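PDB 2YV9: chloride intracellular channel exc-4 from Caenorhabditis elegans, which may insert into membranes to form chloride channels and is required to regulate the size of the excretory canal lumen as the tube grows. Local coordinates for residues E46-Y51 with R230-I235; F39-W44 with L195-H200; G99-L104 with P111-D116; I214-N217 with L221-Y224. All blocks are in the same frame, centred on the assembly; numbering follows the deposited sequence.

Contact 1. Residues E46-Y51 with R230-I235; sequences ELYALY and RTAAFI
Y48 of helix 38-52 lies against the first turn of helix 232-236, and the close packing runs from its CB along the CD2-CE2 side of its ring. Its CB is 3.8 Å from the CB of A233, and CD2 of its ring is 3.7 Å from the A233 CA. The small methyl of alanine is consistent with so close an approach: the CA atoms of Y48 and A233 are just 5.2 Å apart. With CG anti to the backbone N (chi1 -159°), the ring leans out over the short helix, and CE2 meets the A232 CB at 3.7 Å. The carbonyl carbon of A232 lies over one face, offset toward the rim, while CD2 of Y51, one turn further along helix 38-52, sits 4.0 Å above the centre of the opposite face. The ring is thus held between its own helix and its partner. Toward the hydroxyl the packing thins. Y48 OH has the A232 CB 4.0 Å away, and Y48 and A232 both remain partly exposed, with the exposed Y51 beside Y48. On the inner side, M188 touches both A49 and A233 and closes the seam. The example illustrates how small residues let helices approach, here at the interface between the thioredoxin-like N-terminal domain and the helical C-terminal domain of a GST fold.

Contact 2. Residues F39-W44 with L195-H200; sequences FCQEFW and LMPRLH
R198 NH1 is tied to two acceptors, a water at 2.9 Å and, one turn back in its own helix, the backbone O of E194. The same water is hydrogen-bonded to E42 OE1 at 2.8 Å, so carboxylate and guanidinium are linked through it; E42 OE1 and R198 NH1 themselves stay 5.2 Å apart. E42 has further electrostatic company: its OE2 forms a salt bridge with R95 of the second subunit in the crystal assembly and lies close to a carboxylate oxygen of E194, a crowding of acidic groups that the arginines would be expected to ease. The extended R198 chain also brings NH2 to 3.8 Å from CE1 of F39. The phenyl ring meets the guanidinium at its edge, close to its plane, with the two planes 70° apart, while Y127 makes a cation-pi contact with the same arginine. Beside it the amide end of Q41 packs against the P197 ring. Q41, with CG anti to the backbone N (chi1 -161°) and the chain extended beyond it, reaches across so that Q41 OE1 is 3.3 Å from P197 CB, and Q41 CD is 3.7 Å from P197 CG. The amide nitrogen NE2 is bonded to S237 OG. P197 marks a kink in helix 190-210, since its nitrogen has no hydrogen to give to the preceding turn. Helix 38-52, predicted to become transmembrane after insertion, is thereby joined to a central helix of the C-terminal domain, a buried domain interface characteristic of the soluble GST fold.

Contact 3. Residues G99-L104 with P111-D116; sequences GRIFHL and PLFEKD
F113 holds its CG anti to its own carbonyl carbon (chi1 -68°), which swings the ring toward helix 94-107, while F102 holds its CG anti to its backbone N and brings its ring obliquely across the first. Their meeting secures the linker between the thioredoxin-like domain and the helical domain of the GST fold, which must run from helix 94-107 to helix 117-140. The F113 ring lies close against the helix backbone, CE2 being 3.4 Å from the CA of F102. Over one face of the F113 ring sits the F102 CB in a CH-pi contact, 4.3 Å from the centroid and 17° off the ring normal. The two phenyl rings themselves are turned obliquely, at 50°, with F102 CD1 3.7 Å from F113 CG. The far end of the F113 ring points inward to the buried I101, F113 CZ being 4.0 Å from I101 CG2. F102, by contrast, is on the exposed side. E46 of helix 38-52 and E190 of helix 190-210 also touch F113, so one linker aromatic is wedged among elements of both domains. The linker is held elsewhere by backbone hydrogen bonds between L112 and E190, and it ends at D116, the N-cap residue of helix 117-140, whose carboxylate makes weak bonds to the N atoms of S118 and A119. The same I101 methyl, CG2, also meets L112, whose CD2 lies 4.1 Å from it.

Contact 4. Residues I214-N217 with L221-Y224; sequences IPHN and LWAY
The W222 indole presents its NE1 edge to two successive carbonyls, with I214 O and P215 O both near the ring plane, while CA of H216 approaches obliquely. Its imidazole neighbour H216 has I214 O at its edge, in the ring plane, so that one carbonyl oxygen is lodged beside both rings; these two rings stand at 81° to each other, H216 CD2 being 4.1 Å from W222 NE1. The one indole N-H of W222, on NE1, is shared. The bond from W222 NE1 to I214 O is 3.2 Å long and bent, at 139°, and it meets that carbonyl from well above the C=O plane (63° out of it). A second, weak bond goes from W222 NE1 to P215 O at 3.1 Å. Neither is straight, as expected when one hydrogen faces two acceptors, but together they give the indole N-H of a buried residue its partners. Farther round the ring, CZ2 packs on the I214 CB at 3.8 Å. The I214 and L221 side chains cross at about a right angle; I214 CG2, anti to the backbone N, meets L221 CD2 at 3.6 Å. H216 NE2 is hydrogen-bonded to D213, which also touches W222. The tryptophan thus fastens the loop between helices 190-210 and 219-228 onto the second of them. Around this turn, P215 and L221 rest on L168 of helix 155-178, while R203 of helix 190-210 and V275 of helix 273-280 pack against W222.

How the contacts relate
Contacts 1 and 2 lie in succession on helix 38-52, their centres 11 Å apart, and F234 bridges them, its CZ 3.8 Å from the CB of H200. Contact 3 touches the same helix: L50 CD1 is 3.9 Å from I101 CG2, and F43 touches I101. Contact 4 is more remote, about 28 Å centre to centre from contact 3, yet it joins contact 2 through Y224, which packs on L195, M196 and L199. The bound calcium, held by Q78, P80 and T92, lies about 7 Å from the F39 side chain of contact 2 and about 11 Å from that of I101 in contact 3. Three of the four contacts therefore converge on the helix predicted to enter the membrane.

Contact 1. Residues E46-Y51 with R230-I235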
# COMPACT_ATOMS: atom_id res chain seq x y z
N GLU A 46 -2.83 -9.44 -11.87
CA GLU A 46 -3.99 -8.71 -12.41
C GLU A 46 -3.63 -8.00 -13.74
O GLU A 46 -4.38 -8.05 -14.75
CB GLU A 46 -4.51 -7.74 -11.37
CG GLU A 46 -5.14 -8.44 -10.15
CD GLU A 46 -5.51 -7.50 -9.02
OE1 GLU A 46 -5.32 -6.26 -9.18
OE2 GLU A 46 -6.00 -8.00 -8.00
N LEU A 47 -2.52 -7.29 -13.75
CA LEU A 47 -2.06 -6.68 -15.01
C LEU A 47 -1.86 -7.70 -16.13
O LEU A 47 -2.20 -7.40 -17.29
CB LEU A 47 -0.79 -5.88 -14.78
CG LEU A 47 -1.11 -4.60 -13.97
CD1 LEU A 47 0.21 -3.90 -13.51
CD2 LEU A 47 -1.93 -3.60 -14.68
N TYR A 48 -1.35 -8.87 -15.81
CA TYR A 48 -1.13 -9.92 -16.82
C TYR A 48 -2.48 -10.36 -17.40
O TYR A 48 -2.60 -10.57 -18.61
CB TYR A 48 -0.37 -11.15 -16.27
CG TYR A 48 0.26 -11.94 -17.38
CD1 TYR A 48 1.60 -11.76 -17.73
CD2 TYR A 48 -0.48 -12.86 -18.10
CE1 TYR A 48 2.16 -12.46 -18.78
CE2 TYR A 48 0.07 -13.57 -19.15
CZ TYR A 48 1.39 -13.37 -19.49
OH TYR A 48 1.96 -14.11 -20.54
N ALA A 49 -3.49 -10.49 -16.54
CA ALA A 49 -4.84 -10.85 -17.03
C ALA A 49 -5.28 -9.88 -18.13
O ALA A 49 -5.81 -10.28 -19.17
CB ALA A 49 -5.88 -10.85 -15.89
N LEU A 50 -5.06 -8.59 -17.89
CA LEU A 50 -5.46 -7.53 -18.84
C LEU A 50 -4.58 -7.48 -20.09
O LEU A 50 -5.09 -7.33 -21.22
CB LEU A 50 -5.50 -6.15 -18.20
CG LEU A 50 -6.35 -5.91 -16.97
CD1 LEU A 50 -6.18 -4.49 -16.48
CD2 LEU A 50 -7.81 -6.17 -17.32
N TYR A 51 -3.27 -7.54 -19.88
CA TYR A 51 -2.25 -7.75 -20.92
C TYR A 51 -2.61 -8.89 -21.89
O TYR A 51 -2.63 -8.69 -23.11
CB TYR A 51 -0.90 -8.06 -20.28
CG TYR A 51 0.15 -8.48 -21.25
CD1 TYR A 51 0.75 -7.55 -22.10
CD2 TYR A 51 0.55 -9.81 -21.34
CE1 TYR A 51 1.74 -7.94 -23.01
CE2 TYR A 51 1.52 -10.22 -22.27
CZ TYR A 51 2.11 -9.28 -23.09
OH TYR A 51 3.07 -9.69 -24.00
N ARG A 230 -0.10 -23.64 -13.97
CA ARG A 230 -0.51 -23.61 -15.40
C ARG A 230 -1.15 -22.27 -15.87
O ARG A 230 -1.61 -22.16 -17.02
CB ARG A 230 -1.45 -24.80 -15.72
CG ARG A 230 -0.84 -26.18 -15.53
CD ARG A 230 -1.93 -27.25 -15.68
NE ARG A 230 -1.44 -28.62 -15.59
CZ ARG A 230 -2.21 -29.71 -15.70
NH1 ARG A 230 -3.53 -29.59 -15.87
NH2 ARG A 230 -1.67 -30.92 -15.62
N THR A 231 -1.20 -21.26 -14.97
CA THR A 231 -1.78 -19.97 -15.25
C THR A 231 -0.62 -19.01 -15.57
O THR A 231 0.22 -18.73 -14.71
CB THR A 231 -2.51 -19.48 -14.02
OG1 THR A 231 -3.59 -20.38 -13.69
CG2 THR A 231 -3.05 -18.06 -14.19
N ALA A 232 -0.53 -18.55 -16.81
CA ALA A 232 0.54 -17.71 -17.24
C ALA A 232 0.69 -16.50 -16.31
O ALA A 232 1.81 -16.16 -15.97
CB ALA A 232 0.33 -17.25 -18.72
N ALA A 233 -0.41 -15.89 -15.88
CA ALA A 233 -0.33 -14.71 -14.95
C ALA A 233 0.50 -15.03 -13.71
O ALA A 233 1.27 -14.19 -13.23
CB ALA A 233 -1.72 -14.25 -14.54
N PHE A 234 0.31 -16.22 -13.18
CA PHE A 234 1.08 -16.65 -12.03
C PHE A 234 2.55 -16.93 -12.38
O PHE A 234 3.51 -16.46 -11.70
CB PHE A 234 0.44 -17.88 -11.38
CG PHE A 234 1.27 -18.43 -10.24
CD1 PHE A 234 1.19 -17.83 -8.98
CD2 PHE A 234 2.22 -19.43 -10.45
CE1 PHE A 234 1.97 -18.27 -7.96
CE2 PHE A 234 3.02 -19.88 -9.38
CZ PHE A 234 2.87 -19.27 -8.14
N ILE A 235 2.73 -17.73 -13.45
CA ILE A 235 4.05 -18.18 -13.82
C ILE A 235 4.94 -16.99 -14.11
O ILE A 235 6.10 -16.93 -13.61
CB ILE A 235 4.00 -19.13 -15.01
CG1 ILE A 235 3.20 -20.39 -14.69
CG2 ILE A 235 5.42 -19.50 -15.46
CD1 ILE A 235 2.82 -21.19 -15.97

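Contact 2. Residues F39-W44 with L195-H200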
# COMPACT_ATOMS: atom_id res chain seq x y z
N PHE A 39 2.32 -8.26 -2.58
CA PHE A 39 1.45 -7.22 -3.20
C PHE A 39 1.91 -6.95 -4.63
O PHE A 39 1.10 -6.74 -5.51
CB PHE A 39 1.43 -6.00 -2.31
CG PHE A 39 0.99 -6.34 -0.95
CD1 PHE A 39 -0.33 -6.70 -0.73
CD2 PHE A 39 1.89 -6.51 0.07
CE1 PHE A 39 -0.76 -7.08 0.56
CE2 PHE A 39 1.45 -6.91 1.33
CZ PHE A 39 0.13 -7.18 1.56
N CYS A 40 3.22 -7.01 -4.87
CA CYS A 40 3.71 -6.88 -6.24
C CYS A 40 3.19 -8.03 -7.13
O CYS A 40 2.79 -7.83 -8.29
CB CYS A 40 5.21 -6.91 -6.26
SG CYS A 40 5.97 -5.34 -5.57
N GLN A 41 3.27 -9.24 -6.60
CA GLN A 41 2.77 -10.38 -7.41
C GLN A 41 1.25 -10.31 -7.63
O GLN A 41 0.75 -10.63 -8.70
CB GLN A 41 3.10 -11.73 -6.88
CG GLN A 41 2.95 -12.73 -7.99
CD GLN A 41 3.39 -14.18 -7.73
OE1 GLN A 41 3.85 -14.56 -6.64
NE2 GLN A 41 3.20 -15.03 -8.75
N GLU A 42 0.50 -9.91 -6.62
CA GLU A 42 -0.96 -9.73 -6.76
C GLU A 42 -1.25 -8.80 -7.97
O GLU A 42 -2.01 -9.16 -8.86
CB GLU A 42 -1.52 -9.10 -5.50
CG GLU A 42 -3.01 -8.79 -5.53
CD GLU A 42 -3.57 -8.28 -4.21
OE1 GLU A 42 -2.80 -8.04 -3.25
OE2 GLU A 42 -4.80 -8.07 -4.16
N PHE A 43 -0.71 -7.58 -7.98
CA PHE A 43 -1.03 -6.66 -9.05
C PHE A 43 -0.45 -7.08 -10.39
O PHE A 43 -1.06 -6.83 -11.45
CB PHE A 43 -0.68 -5.22 -8.72
CG PHE A 43 -1.43 -4.70 -7.56
CD1 PHE A 43 -2.81 -4.78 -7.53
CD2 PHE A 43 -0.79 -4.19 -6.46
CE1 PHE A 43 -3.51 -4.34 -6.44
CE2 PHE A 43 -1.52 -3.73 -5.38
CZ PHE A 43 -2.85 -3.82 -5.35
N TRP A 44 0.72 -7.70 -10.37
CA TRP A 44 1.31 -8.19 -11.62
C TRP A 44 0.38 -9.24 -12.21
O TRP A 44 0.03 -9.16 -13.41
CB TRP A 44 2.70 -8.73 -11.40
CG TRP A 44 3.53 -9.06 -12.63
CD1 TRP A 44 3.12 -9.21 -13.94
CD2 TRP A 44 4.92 -9.35 -12.61
NE1 TRP A 44 4.22 -9.52 -14.74
CE2 TRP A 44 5.34 -9.59 -13.93
CE3 TRP A 44 5.88 -9.34 -11.58
CZ2 TRP A 44 6.64 -9.93 -14.24
CZ3 TRP A 44 7.20 -9.63 -11.90
CH2 TRP A 44 7.57 -9.94 -13.22
N LEU A 195 -4.19 -15.56 -3.01
CA LEU A 195 -3.98 -16.93 -2.46
C LEU A 195 -2.90 -17.71 -3.19
O LEU A 195 -2.17 -18.45 -2.56
CB LEU A 195 -5.30 -17.73 -2.57
CG LEU A 195 -5.30 -19.09 -1.91
CD1 LEU A 195 -4.87 -18.97 -0.42
CD2 LEU A 195 -6.70 -19.76 -2.06
N MET A 196 -2.83 -17.65 -4.53
CA MET A 196 -1.90 -18.55 -5.19
C MET A 196 -0.44 -18.17 -4.80
O MET A 196 0.33 -19.03 -4.40
CB MET A 196 -2.12 -18.58 -6.71
CG MET A 196 -3.42 -19.26 -7.10
SD MET A 196 -3.67 -19.08 -8.91
CE MET A 196 -4.80 -20.50 -9.17
N PRO A 197 -0.12 -16.87 -4.85
CA PRO A 197 1.27 -16.55 -4.31
C PRO A 197 1.49 -16.97 -2.85
O PRO A 197 2.51 -17.55 -2.54
CB PRO A 197 1.35 -15.03 -4.50
CG PRO A 197 0.40 -14.75 -5.69
CD PRO A 197 -0.78 -15.69 -5.43
N ARG A 198 0.49 -16.79 -1.99
CA ARG A 198 0.62 -17.21 -0.58
C ARG A 198 0.85 -18.73 -0.47
O ARG A 198 1.71 -19.22 0.29
CB ARG A 198 -0.50 -16.66 0.26
CG ARG A 198 -0.43 -15.13 0.41
CD ARG A 198 -1.68 -14.51 1.09
NE ARG A 198 -1.49 -13.09 1.41
CZ ARG A 198 -1.31 -12.13 0.50
NH1 ARG A 198 -1.39 -12.43 -0.80
NH2 ARG A 198 -1.08 -10.89 0.87
N LEU A 199 0.07 -19.50 -1.21
CA LEU A 199 0.25 -20.93 -1.21
C LEU A 199 1.64 -21.33 -1.66
O LEU A 199 2.25 -22.20 -1.06
CB LEU A 199 -0.83 -21.61 -2.03
CG LEU A 199 -2.23 -21.66 -1.46
CD1 LEU A 199 -3.26 -22.20 -2.52
CD2 LEU A 199 -2.33 -22.60 -0.19
N HIS A 200 2.11 -20.72 -2.74
CA HIS A 200 3.43 -21.07 -3.28
C HIS A 200 4.51 -20.68 -2.29
O HIS A 200 5.44 -21.48 -2.05
CB HIS A 200 3.68 -20.33 -4.57
CG HIS A 200 4.92 -20.77 -5.25
ND1 HIS A 200 5.15 -22.07 -5.66
CD2 HIS A 200 6.05 -20.08 -5.55
CE1 HIS A 200 6.36 -22.14 -6.20
NE2 HIS A 200 6.93 -20.95 -6.14
O HOH W 1 -1.09 -9.79 -1.90

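Contact 3. Residues G99-L104 with P111-D116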
# COMPACT_ATOMS: atom_id res chain seq x y z
N GLY A 99 -7.67 0.30 -7.75
CA GLY A 99 -8.77 1.14 -8.31
C GLY A 99 -8.67 1.27 -9.82
O GLY A 99 -9.66 1.16 -10.57
N ARG A 100 -7.47 1.51 -10.29
CA ARG A 100 -7.26 1.71 -11.73
C ARG A 100 -7.46 0.37 -12.48
O ARG A 100 -8.08 0.32 -13.55
CB ARG A 100 -5.88 2.30 -12.03
CG ARG A 100 -5.61 2.52 -13.54
CD ARG A 100 -6.68 3.43 -14.21
NE ARG A 100 -6.28 3.64 -15.60
CZ ARG A 100 -7.11 3.65 -16.64
NH1 ARG A 100 -8.41 3.47 -16.49
NH2 ARG A 100 -6.61 3.81 -17.87
N ILE A 101 -6.95 -0.72 -11.91
CA ILE A 101 -7.10 -2.04 -12.56
C ILE A 101 -8.57 -2.46 -12.52
O ILE A 101 -9.08 -3.01 -13.51
CB ILE A 101 -6.16 -3.10 -11.92
CG1 ILE A 101 -4.70 -2.62 -11.95
CG2 ILE A 101 -6.33 -4.47 -12.63
CD1 ILE A 101 -3.78 -3.52 -11.08
N PHE A 102 -9.27 -2.19 -11.42
CA PHE A 102 -10.69 -2.49 -11.26
C PHE A 102 -11.50 -1.75 -12.33
O PHE A 102 -12.44 -2.33 -12.92
CB PHE A 102 -11.15 -2.00 -9.89
CG PHE A 102 -12.62 -2.20 -9.61
CD1 PHE A 102 -13.04 -3.27 -8.85
CD2 PHE A 102 -13.56 -1.29 -10.05
CE1 PHE A 102 -14.38 -3.47 -8.56
CE2 PHE A 102 -14.90 -1.49 -9.79
CZ PHE A 102 -15.30 -2.58 -9.02
N HIS A 103 -11.13 -0.49 -12.57
CA HIS A 103 -11.84 0.36 -13.53
C HIS A 103 -11.72 -0.25 -14.91
O HIS A 103 -12.74 -0.44 -15.61
CB HIS A 103 -11.29 1.79 -13.55
CG HIS A 103 -12.02 2.69 -14.50
ND1 HIS A 103 -11.73 2.73 -15.85
CD2 HIS A 103 -13.07 3.52 -14.31
CE1 HIS A 103 -12.55 3.57 -16.44
NE2 HIS A 103 -13.38 4.06 -15.54
N LEU A 104 -10.49 -0.52 -15.31
CA LEU A 104 -10.17 -1.09 -16.61
C LEU A 104 -10.85 -2.46 -16.80
O LEU A 104 -11.40 -2.72 -17.88
CB LEU A 104 -8.67 -1.27 -16.83
CG LEU A 104 -7.89 0.00 -17.20
CD1 LEU A 104 -6.38 -0.19 -17.14
CD2 LEU A 104 -8.29 0.53 -18.62
N PRO A 111 -14.12 -10.31 -15.74
CA PRO A 111 -14.60 -10.74 -14.44
C PRO A 111 -13.50 -10.95 -13.41
O PRO A 111 -13.48 -11.96 -12.68
CB PRO A 111 -15.26 -12.10 -14.77
CG PRO A 111 -14.43 -12.62 -15.79
CD PRO A 111 -14.07 -11.45 -16.68
N LEU A 112 -12.62 -9.98 -13.31
CA LEU A 112 -11.43 -10.13 -12.47
C LEU A 112 -11.66 -9.80 -11.01
O LEU A 112 -10.91 -10.28 -10.15
CB LEU A 112 -10.33 -9.25 -13.06
CG LEU A 112 -8.93 -9.22 -12.43
CD1 LEU A 112 -8.26 -10.58 -12.38
CD2 LEU A 112 -8.02 -8.21 -13.20
N PHE A 113 -12.66 -8.97 -10.71
CA PHE A 113 -12.90 -8.56 -9.33
C PHE A 113 -14.27 -8.96 -8.89
O PHE A 113 -15.27 -8.70 -9.60
CB PHE A 113 -12.77 -7.06 -9.15
CG PHE A 113 -11.38 -6.58 -9.33
CD1 PHE A 113 -10.50 -6.56 -8.26
CD2 PHE A 113 -10.93 -6.18 -10.57
CE1 PHE A 113 -9.23 -6.11 -8.43
CE2 PHE A 113 -9.65 -5.74 -10.77
CZ PHE A 113 -8.79 -5.70 -9.70
N GLU A 114 -14.28 -9.58 -7.72
CA GLU A 114 -15.50 -9.98 -7.03
C GLU A 114 -15.34 -9.73 -5.54
O GLU A 114 -14.24 -9.45 -5.07
CB GLU A 114 -15.77 -11.46 -7.25
CG GLU A 114 -16.01 -11.86 -8.65
CD GLU A 114 -17.26 -11.28 -9.25
OE1 GLU A 114 -18.13 -10.79 -8.49
OE2 GLU A 114 -17.35 -11.32 -10.48
N LYS A 115 -16.45 -9.75 -4.80
CA LYS A 115 -16.41 -9.66 -3.34
C LYS A 115 -16.89 -10.96 -2.72
O LYS A 115 -17.93 -11.51 -3.08
CB LYS A 115 -17.23 -8.48 -2.82
CG LYS A 115 -16.49 -7.16 -2.85
CD LYS A 115 -15.40 -7.09 -1.78
CE LYS A 115 -14.58 -5.80 -1.88
NZ LYS A 115 -13.14 -6.01 -1.55
N ASP A 116 -16.09 -11.51 -1.82
CA ASP A 116 -16.41 -12.79 -1.22
C ASP A 116 -15.78 -12.80 0.15
O ASP A 116 -14.54 -12.90 0.26
CB ASP A 116 -15.89 -13.92 -2.06
CG ASP A 116 -16.26 -15.27 -1.49
OD1 ASP A 116 -16.71 -15.34 -0.33
OD2 ASP A 116 -16.06 -16.26 -2.21

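Contact 4. Residues I214-N217 with L221-Y224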
# COMPACT_ATOMS: atom_id res chain seq x y z
N ILE A 214 2.73 -29.00 2.04
CA ILE A 214 1.29 -28.77 2.12
C ILE A 214 0.71 -30.19 2.09
O ILE A 214 1.11 -30.96 1.22
CB ILE A 214 0.81 -27.90 0.94
CG1 ILE A 214 1.27 -26.44 1.05
CG2 ILE A 214 -0.73 -27.98 0.78
CD1 ILE A 214 1.02 -25.65 -0.17
N PRO A 215 -0.13 -30.59 3.07
CA PRO A 215 -0.48 -32.01 3.15
C PRO A 215 -0.97 -32.63 1.85
O PRO A 215 -1.81 -32.04 1.15
CB PRO A 215 -1.53 -32.06 4.24
CG PRO A 215 -1.16 -30.89 5.16
CD PRO A 215 -0.66 -29.83 4.22
N HIS A 216 -0.45 -33.81 1.52
CA HIS A 216 -0.69 -34.45 0.21
C HIS A 216 -2.12 -35.00 0.02
O HIS A 216 -2.56 -35.30 -1.09
CB HIS A 216 0.36 -35.56 0.04
CG HIS A 216 1.74 -35.02 -0.15
ND1 HIS A 216 2.82 -35.82 -0.45
CD2 HIS A 216 2.22 -33.75 -0.06
CE1 HIS A 216 3.90 -35.07 -0.57
NE2 HIS A 216 3.56 -33.81 -0.35
N ASN A 217 -2.86 -35.11 1.11
CA ASN A 217 -4.24 -35.61 1.05
C ASN A 217 -5.24 -34.53 0.64
O ASN A 217 -6.41 -34.83 0.38
CB ASN A 217 -4.63 -36.27 2.37
CG ASN A 217 -4.75 -35.28 3.51
OD1 ASN A 217 -3.83 -34.56 3.81
ND2 ASN A 217 -5.91 -35.27 4.17
N LEU A 221 -7.04 -28.78 -3.15
CA LEU A 221 -6.09 -27.68 -2.94
C LEU A 221 -4.91 -27.87 -3.87
O LEU A 221 -4.42 -26.90 -4.45
CB LEU A 221 -5.63 -27.65 -1.51
CG LEU A 221 -4.60 -26.59 -1.12
CD1 LEU A 221 -5.20 -25.26 -1.30
CD2 LEU A 221 -4.15 -26.82 0.31
N TRP A 222 -4.40 -29.10 -3.93
CA TRP A 222 -3.22 -29.37 -4.78
C TRP A 222 -3.60 -29.16 -6.23
O TRP A 222 -2.80 -28.69 -7.05
CB TRP A 222 -2.65 -30.75 -4.52
CG TRP A 222 -1.62 -30.75 -3.41
CD1 TRP A 222 -1.74 -31.26 -2.17
CD2 TRP A 222 -0.30 -30.24 -3.52
NE1 TRP A 222 -0.56 -31.10 -1.48
CE2 TRP A 222 0.33 -30.46 -2.31
CE3 TRP A 222 0.40 -29.60 -4.54
CZ2 TRP A 222 1.65 -30.02 -2.08
CZ3 TRP A 222 1.69 -29.19 -4.32
CH2 TRP A 222 2.30 -29.40 -3.13
N ALA A 223 -4.84 -29.50 -6.59
CA ALA A 223 -5.29 -29.20 -7.93
C ALA A 223 -5.32 -27.68 -8.27
O ALA A 223 -5.01 -27.26 -9.38
CB ALA A 223 -6.68 -29.79 -8.19
N TYR A 224 -5.66 -26.88 -7.29
CA TYR A 224 -5.67 -25.44 -7.41
C TYR A 224 -4.21 -24.92 -7.51
O TYR A 224 -3.91 -24.02 -8.31
CB TYR A 224 -6.41 -24.86 -6.21
CG TYR A 224 -6.45 -23.37 -6.10
CD1 TYR A 224 -7.42 -22.61 -6.78
CD2 TYR A 224 -5.54 -22.67 -5.28
CE1 TYR A 224 -7.43 -21.28 -6.70
CE2 TYR A 224 -5.58 -21.29 -5.20
CZ TYR A 224 -6.55 -20.61 -5.85
OH TYR A 224 -6.62 -19.26 -5.79